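Local coordinates for ABC transporter, solute-binding protein (Staphylococcus aureus, PDB 6LKK) that binds glucose 6-phosphate and serves as the extracellular solute-binding sensor that passes this signal to a two-component system, at residues 130-133 / 138-141; 165-168 / 172-175; 195-200 / 263-268. All blocks are in the same frame, centred on the assembly; numbering follows the deposited sequence.

Contact 1 (130-133 / 138-141). With G6P (6-O-phosphono-alpha-D-glucopyranose), chain B.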
loop_
_atom_site.group_PDB
_atom_site.type_symbol
_atom_site.label_atom_id
_atom_site.label_comp_id
_atom_site.label_asym_id
_atom_site.label_seq_id
_atom_site.Cartn_x
_atom_site.Cartn_y
_atom_site.Cartn_z
ATOM N N ALA A 130 13.625 -10.794 -2.779
ATOM C CA ALA A 130 12.353 -10.917 -3.479
ATOM C C ALA A 130 11.624 -9.580 -3.535
ATOM O O ALA A 130 11.783 -8.724 -2.662
ATOM C CB ALA A 130 11.448 -11.958 -2.813
ATOM N N TYR A 131 10.819 -9.418 -4.582
ATOM C CA TYR A 131 9.918 -8.282 -4.720
ATOM C C TYR A 131 8.736 -8.725 -5.568
ATOM O O TYR A 131 8.760 -9.793 -6.182
ATOM C CB TYR A 131 10.620 -7.066 -5.336
ATOM C CG TYR A 131 10.997 -7.230 -6.793
ATOM C CD1 TYR A 131 12.044 -8.060 -7.172
ATOM C CD2 TYR A 131 10.314 -6.544 -7.787
ATOM C CE1 TYR A 131 12.393 -8.208 -8.502
ATOM C CE2 TYR A 131 10.657 -6.684 -9.117
ATOM C CZ TYR A 131 11.696 -7.516 -9.469
ATOM O OH TYR A 131 12.032 -7.651 -10.799
ATOM N N SER A 132 7.693 -7.899 -5.595
ATOM C CA SER A 132 6.478 -8.243 -6.320
ATOM C C SER A 132 6.373 -7.469 -7.632
ATOM O O SER A 132 6.947 -6.393 -7.804
ATOM C CB SER A 132 5.235 -7.996 -5.457
ATOM O OG SER A 132 5.206 -6.683 -4.933
ATOM N N ASN A 133 5.616 -8.051 -8.559
ATOM C CA ASN A 133 5.465 -7.571 -9.929
ATOM C C ASN A 133 5.094 -6.092 -9.970
ATOM O O ASN A 133 3.990 -5.726 -9.548
ATOM C CB ASN A 133 4.391 -8.391 -10.641
ATOM C CG ASN A 133 4.331 -8.111 -12.130
ATOM O OD1 ASN A 133 4.884 -7.124 -12.611
ATOM N ND2 ASN A 133 3.650 -8.981 -12.866
ATOM N N THR A 138 0.749 -2.382 -6.294
ATOM C CA THR A 138 1.185 -1.090 -5.777
ATOM C C THR A 138 2.588 -1.187 -5.196
ATOM O O THR A 138 3.434 -0.318 -5.438
ATOM C CB THR A 138 0.211 -0.589 -4.707
ATOM O OG1 THR A 138 -1.028 -0.210 -5.311
ATOM C CG2 THR A 138 0.784 0.619 -3.951
ATOM N N THR A 139 2.849 -2.242 -4.425
ATOM C CA THR A 139 4.089 -2.317 -3.660
ATOM C C THR A 139 5.300 -2.427 -4.577
ATOM O O THR A 139 6.283 -1.701 -4.406
ATOM C CB THR A 139 4.025 -3.497 -2.692
ATOM O OG1 THR A 139 2.881 -3.346 -1.844
ATOM C CG2 THR A 139 5.275 -3.557 -1.829
ATOM N N GLY A 140 5.253 -3.337 -5.552
ATOM C CA GLY A 140 6.360 -3.449 -6.488
ATOM C C GLY A 140 6.578 -2.174 -7.278
ATOM O O GLY A 140 7.711 -1.712 -7.436
ATOM N N TYR A 141 5.492 -1.579 -7.775
ATOM C CA TYR A 141 5.595 -0.330 -8.520
ATOM C C TYR A 141 6.232 0.766 -7.674
ATOM O O TYR A 141 7.155 1.455 -8.121
ATOM C CB TYR A 141 4.208 0.095 -9.003
ATOM C CG TYR A 141 4.187 1.421 -9.722
ATOM C CD1 TYR A 141 4.496 1.505 -11.072
ATOM C CD2 TYR A 141 3.846 2.589 -9.054
ATOM C CE1 TYR A 141 4.474 2.718 -11.734
ATOM C CE2 TYR A 141 3.820 3.805 -9.708
ATOM C CZ TYR A 141 4.138 3.864 -11.046
ATOM O OH TYR A 141 4.112 5.076 -11.696
HETATM C C1 G6P B . 0.582 -1.111 -1.113
HETATM C C2 G6P B . -0.469 -0.171 -0.472
HETATM C C3 G6P B . -1.570 -0.866 0.239
HETATM C C4 G6P B . -1.949 -2.101 -0.449
HETATM C C5 G6P B . -0.798 -3.097 -0.355
HETATM C C6 G6P B . -1.090 -4.315 -1.172
HETATM O O1 G6P B . 1.866 -0.731 -0.720
HETATM O O2 G6P B . 0.172 0.726 0.450
HETATM O O3 G6P B . -2.754 0.044 0.287
HETATM O O4 G6P B . -3.116 -2.690 0.177
HETATM O O5 G6P B . 0.483 -2.545 -0.836
HETATM O O6 G6P B . -1.304 -3.921 -2.510
HETATM P P G6P B . -0.473 -4.707 -3.754
HETATM O O1P G6P B . -0.994 -4.164 -5.074
HETATM O O2P G6P B . -0.723 -6.226 -3.677
HETATM O O3P G6P B . 0.980 -4.424 -3.635
#
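Strand 129-132 runs out close against the first turn of helix 138-151, with the CA atoms of Ser132 and Gly140 4.8 Å apart. Gly140 has no side chain to hold the backbones apart, and its CA-H is directed at the carbonyl: Gly140 CA lies 3.3 Å from Ser132 O, with 144° at the hydrogen. The Ser132 side chain passes beside the same turn, its OG 4.1 Å from Thr139 CB. This hydroxyl is hydrogen-bonded to Thr170 OG1, which is itself hydrogen-bonded to the sugar phosphate, so Ser132 belongs to the second shell.

The start of the helix grips the phosphate with two amides and the hydroxyl of Thr139. Thr138 N donates to G6P O1P at 2.8 Å and Thr139 N to G6P O3P at 3.0 Å, both nearly straight. A chi1 of -57° sets Thr139 OG1 beside its own backbone N, so amide and hydroxyl share G6P O3P, OG1 donating at 2.8 Å; it also accepts from the sugar hydroxyl G6P O1. Thr138 instead lays CG2 against G6P C1, at 3.3 Å. Phosphate at a helix N-terminus just after a parallel strand is a classic anion site, here in the ligand pocket of a periplasmic-binding-protein fold.

Contact 2 (165-168 / 172-175)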
loop_
_atom_site.group_PDB
_atom_site.type_symbol
_atom_site.label_atom_id
_atom_site.label_comp_id
_atom_site.label_asym_id
_atom_site.label_seq_id
_atom_site.Cartn_x
_atom_site.Cartn_y
_atom_site.Cartn_z
ATOM N N MET A 165 14.488 -11.714 -7.179
ATOM C CA MET A 165 13.492 -12.630 -7.719
ATOM C C MET A 165 12.130 -11.955 -7.650
ATOM O O MET A 165 11.682 -11.565 -6.566
ATOM C CB MET A 165 13.480 -13.940 -6.932
ATOM C CG MET A 165 14.858 -14.541 -6.712
ATOM S SD MET A 165 15.654 -15.024 -8.252
ATOM C CE MET A 165 14.996 -16.677 -8.458
ATOM N N GLN A 166 11.477 -11.817 -8.799
ATOM C CA GLN A 166 10.159 -11.203 -8.860
ATOM C C GLN A 166 9.093 -12.250 -8.573
ATOM O O GLN A 166 9.118 -13.346 -9.143
ATOM C CB GLN A 166 9.913 -10.563 -10.225
ATOM C CG GLN A 166 8.598 -9.807 -10.306
ATOM C CD GLN A 166 8.329 -9.238 -11.682
ATOM O OE1 GLN A 166 7.355 -9.608 -12.336
ATOM N NE2 GLN A 166 9.186 -8.329 -12.124
ATOM N N LEU A 167 8.163 -11.907 -7.688
ATOM C CA LEU A 167 7.028 -12.751 -7.351
ATOM C C LEU A 167 5.741 -12.072 -7.799
ATOM O O LEU A 167 5.677 -10.850 -7.945
ATOM C CB LEU A 167 6.974 -13.028 -5.844
ATOM C CG LEU A 167 8.280 -13.493 -5.197
ATOM C CD1 LEU A 167 8.099 -13.657 -3.696
ATOM C CD2 LEU A 167 8.755 -14.791 -5.823
ATOM N N SER A 168 4.705 -12.883 -8.012
ATOM C CA SER A 168 3.445 -12.343 -8.513
ATOM C C SER A 168 2.750 -11.475 -7.469
ATOM O O SER A 168 2.179 -10.431 -7.807
ATOM C CB SER A 168 2.526 -13.485 -8.949
ATOM O OG SER A 168 1.270 -12.988 -9.376
ATOM N N LYS A 172 3.237 -12.612 -0.915
ATOM C CA LYS A 172 4.165 -13.735 -0.981
ATOM C C LYS A 172 5.575 -13.306 -0.594
ATOM O O LYS A 172 6.360 -14.129 -0.108
ATOM C CB LYS A 172 4.164 -14.348 -2.382
ATOM C CG LYS A 172 4.876 -15.694 -2.478
ATOM C CD LYS A 172 4.119 -16.775 -1.722
ATOM C CE LYS A 172 4.735 -18.149 -1.929
ATOM N NZ LYS A 172 4.021 -19.191 -1.139
ATOM N N VAL A 173 5.909 -12.026 -0.784
ATOM C CA VAL A 173 7.240 -11.543 -0.426
ATOM C C VAL A 173 7.468 -11.677 1.075
ATOM O O VAL A 173 8.445 -12.291 1.517
ATOM C CB VAL A 173 7.432 -10.090 -0.898
ATOM C CG1 VAL A 173 8.788 -9.560 -0.450
ATOM C CG2 VAL A 173 7.303 -9.995 -2.415
ATOM N N ILE A 174 6.578 -11.099 1.884
ATOM C CA ILE A 174 6.776 -11.164 3.329
ATOM C C ILE A 174 6.660 -12.601 3.817
ATOM O O ILE A 174 7.408 -13.028 4.704
ATOM C CB ILE A 174 5.793 -10.238 4.070
ATOM C CG1 ILE A 174 6.054 -10.280 5.581
ATOM C CG2 ILE A 174 4.349 -10.635 3.794
ATOM C CD1 ILE A 174 7.451 -9.853 5.998
ATOM N N GLU A 175 5.730 -13.376 3.250
ATOM C CA GLU A 175 5.586 -14.764 3.674
ATOM C C GLU A 175 6.889 -15.528 3.481
ATOM O O GLU A 175 7.362 -16.216 4.393
ATOM C CB GLU A 175 4.453 -15.451 2.905
ATOM C CG GLU A 175 4.281 -16.917 3.303
ATOM C CD GLU A 175 3.182 -17.631 2.547
ATOM O OE1 GLU A 175 2.551 -17.016 1.662
ATOM O OE2 GLU A 175 2.952 -18.824 2.844
#
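Leu167 carries the whole contribution of strand 165-167 to the contact, meeting Lys172 and Val173 on helix 170-178. Ahead of it, Met165 opens the strand, its side chain against Tyr182 and its backbone bonded to Ile129 and Tyr131. Gln166 turns the other way from the helix, with its side chain extended and NE2 hydrogen-bonded to Tyr131 OH.

At Leu167 the side chain points toward the helix. A chi2 of 177° extends CD1 away from CA, making it the leading atom, and CD1 rests against the aliphatic stem of Lys172, 4.0 Å from its CG. The same methyl lies 4.0 Å from Val173 CG2, the methyl of the valine that sits beside its own backbone N, and the two side chains cross at a slant. Past Leu167, Ser168 leaves the strand and the chain turns into the helix, beginning a beta-alpha-beta crossover to strand 184-188, with strand 129-132 lying between the two parallel strands.

Lys172 bends at chi2 (68°), so beyond CG its chain swings away from the leucine, and NZ makes a long ion pair with Glu175 OE1 at 3.8 Å. No hydrogen bond links strand and helix here. The contact is therefore a small apolar one, a single methyl set against a valine and the aliphatic part of a lysine, while the charge stays out at the surface.

Contact 3 (195-200 / 263-268)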
loop_
_atom_site.group_PDB
_atom_site.type_symbol
_atom_site.label_atom_id
_atom_site.label_comp_id
_atom_site.label_asym_id
_atom_site.label_seq_id
_atom_site.Cartn_x
_atom_site.Cartn_y
_atom_site.Cartn_z
ATOM N N TRP A 195 3.592 -10.093 10.201
ATOM C CA TRP A 195 4.406 -11.288 10.361
ATOM C C TRP A 195 5.394 -11.154 11.511
ATOM O O TRP A 195 5.657 -12.143 12.208
ATOM C CB TRP A 195 5.119 -11.600 9.045
ATOM C CG TRP A 195 4.165 -12.115 8.018
ATOM C CD1 TRP A 195 3.317 -11.380 7.241
ATOM C CD2 TRP A 195 3.936 -13.487 7.675
ATOM N NE1 TRP A 195 2.581 -12.209 6.428
ATOM C CE2 TRP A 195 2.944 -13.507 6.674
ATOM C CE3 TRP A 195 4.480 -14.698 8.111
ATOM C CZ2 TRP A 195 2.484 -14.692 6.103
ATOM C CZ3 TRP A 195 4.020 -15.873 7.542
ATOM C CH2 TRP A 195 3.033 -15.861 6.549
ATOM N N LYS A 196 5.929 -9.955 11.751
ATOM C CA LYS A 196 6.799 -9.769 12.907
ATOM C C LYS A 196 6.038 -10.006 14.204
ATOM O O LYS A 196 6.568 -10.608 15.145
ATOM C CB LYS A 196 7.415 -8.370 12.899
ATOM C CG LYS A 196 8.484 -8.188 13.969
ATOM C CD LYS A 196 9.237 -6.879 13.807
ATOM C CE LYS A 196 10.293 -6.711 14.892
ATOM N NZ LYS A 196 11.422 -7.669 14.744
ATOM N N ASN A 197 4.787 -9.549 14.273
ATOM C CA ASN A 197 3.989 -9.719 15.479
ATOM C C ASN A 197 3.474 -11.142 15.656
ATOM O O ASN A 197 3.006 -11.477 16.749
ATOM C CB ASN A 197 2.818 -8.737 15.476
ATOM C CG ASN A 197 3.247 -7.322 15.825
ATOM O OD1 ASN A 197 4.438 -7.009 15.841
ATOM N ND2 ASN A 197 2.277 -6.461 16.109
ATOM N N LYS A 198 3.547 -11.978 14.621
ATOM C CA LYS A 198 3.324 -13.411 14.773
ATOM C C LYS A 198 4.582 -14.149 15.217
ATOM O O LYS A 198 4.574 -15.382 15.275
ATOM C CB LYS A 198 2.804 -14.012 13.462
ATOM C CG LYS A 198 1.369 -13.620 13.115
ATOM C CD LYS A 198 0.847 -14.379 11.894
ATOM C CE LYS A 198 1.585 -13.994 10.616
ATOM N NZ LYS A 198 1.079 -14.723 9.416
ATOM N N GLY A 199 5.655 -13.426 15.529
ATOM C CA GLY A 199 6.858 -14.031 16.058
ATOM C C GLY A 199 7.874 -14.466 15.031
ATOM O O GLY A 199 8.888 -15.070 15.408
ATOM N N TYR A 200 7.655 -14.176 13.754
ATOM C CA TYR A 200 8.600 -14.598 12.738
ATOM C C TYR A 200 9.859 -13.734 12.804
ATOM O O TYR A 200 9.806 -12.579 13.237
ATOM C CB TYR A 200 7.970 -14.518 11.353
ATOM C CG TYR A 200 6.918 -15.576 11.135
ATOM C CD1 TYR A 200 5.623 -15.397 11.599
ATOM C CD2 TYR A 200 7.226 -16.765 10.483
ATOM C CE1 TYR A 200 4.659 -16.366 11.411
ATOM C CE2 TYR A 200 6.264 -17.739 10.290
ATOM C CZ TYR A 200 4.984 -17.533 10.757
ATOM O OH TYR A 200 4.019 -18.497 10.572
ATOM N N SER A 263 3.701 4.223 16.961
ATOM C CA SER A 263 4.694 3.434 16.240
ATOM C C SER A 263 5.401 2.532 17.257
ATOM O O SER A 263 6.589 2.664 17.547
ATOM C CB SER A 263 5.678 4.331 15.487
ATOM O OG SER A 263 6.175 5.362 16.323
ATOM N N ASP A 264 4.645 1.585 17.807
ATOM C CA ASP A 264 5.177 0.706 18.839
ATOM C C ASP A 264 6.353 -0.110 18.315
ATOM O O ASP A 264 6.373 -0.535 17.156
ATOM C CB ASP A 264 4.087 -0.241 19.346
ATOM C CG ASP A 264 3.057 0.459 20.204
ATOM O OD1 ASP A 264 3.238 1.661 20.489
ATOM O OD2 ASP A 264 2.068 -0.196 20.593
ATOM N N GLN A 265 7.334 -0.327 19.186
ATOM C CA GLN A 265 8.443 -1.254 18.929
ATOM C C GLN A 265 9.192 -0.770 17.688
ATOM O O GLN A 265 9.526 0.425 17.614
ATOM C CB GLN A 265 7.883 -2.666 18.861
ATOM C CG GLN A 265 7.243 -3.125 20.166
ATOM C CD GLN A 265 6.669 -4.524 20.078
ATOM O OE1 GLN A 265 5.659 -4.752 19.410
ATOM N NE2 GLN A 265 7.311 -5.469 20.752
ATOM N N SER A 266 9.477 -1.630 16.708
ATOM C CA SER A 266 10.381 -1.264 15.624
ATOM C C SER A 266 9.708 -0.459 14.518
ATOM O O SER A 266 10.400 -0.016 13.596
ATOM C CB SER A 266 11.013 -2.521 15.019
ATOM O OG SER A 266 10.089 -3.215 14.201
ATOM N N ILE A 267 8.389 -0.264 14.575
ATOM C CA ILE A 267 7.738 0.647 13.644
ATOM C C ILE A 267 8.261 2.053 13.909
ATOM O O ILE A 267 8.475 2.448 15.062
ATOM C CB ILE A 267 6.208 0.584 13.796
ATOM C CG1 ILE A 267 5.694 -0.852 13.617
ATOM C CG2 ILE A 267 5.529 1.526 12.806
ATOM C CD1 ILE A 267 5.842 -1.407 12.219
ATOM N N GLU A 268 8.477 2.818 12.844
ATOM C CA GLU A 268 9.025 4.162 12.963
ATOM C C GLU A 268 7.950 5.209 12.705
ATOM O O GLU A 268 7.091 5.039 11.832
ATOM C CB GLU A 268 10.190 4.374 11.993
ATOM C CG GLU A 268 11.407 3.499 12.278
ATOM C CD GLU A 268 12.210 3.950 13.489
ATOM O OE1 GLU A 268 11.861 4.980 14.103
ATOM O OE2 GLU A 268 13.201 3.267 13.824
HETATM O O HOH W 1 3.335 -4.246 18.027
#
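Lys196, in the last turn of helix 189-197, extends its side chain toward Ser266 in the loop 263-268. CB starts in that direction, and CG continues anti to the backbone N (chi1 -172°), both still short of the loop. Contact begins at CD, 3.8 Å from Ser266 OG, and is closest at CE, 3.6 Å from the same hydroxyl oxygen. At chi4 (69°) the otherwise extended chain bends, and NZ is carried to Val202 O, its hydrogen-bond partner at the start of the neighbouring strand. The serine thus meets the methylenes of the lysine rather than its ammonium group, and it also packs on Ile204.

Next along, Asn197 and Gln265 meet through a water: Asn197 ND2 donates to it at 3.1 Å, and it donates to Gln265 OE1 at 2.8 Å. Gln265 is held out by the type II' turn from Asp264 to Ile267. The helix itself ends in a Schellman motif, in which Tyr200 N bonds to Trp195 O and Gly199 N to Lys196 O, with Gly199 at positive phi as the C-prime residue.

The backbones stay well apart, Lys196 CA being 9.6 Å from Ser266 CA, and are spanned at the surface by the Lys196 side chain reaching Ser266 and by one water between Asn197 and Gln265. The chemistry is mixed: a van der Waals touch of methylenes on a hydroxyl and a single water bridge, with no direct hydrogen bond or salt bridge, while the lysine's charge is committed to Val202 O.

How the contacts relate
Contacts 1 and 2 are neighbours, their centres about 8 Å apart. Strands 129-132 and 165-167 run parallel in one sheet, joined by Leu167 N to Tyr131 O (2.7 Å) and Asn133 N to Leu167 O (2.9 Å), probable hydrogen bonds both. The Val173 side chain of contact 2 also packs on Tyr131 and comes within about 9 Å of the bound sugar phosphate, which contact 1 grips directly. Contact 3 lies farther out, its centre about 20 Å from contact 2, yet Ile174 CG1 meets Trp195 CD1 at 3.4 Å. Helix 170-178 thus packs between the sheet and helix 189-197, and Thr170 at its start binds the phosphosugar and the Ser132 hydroxyl.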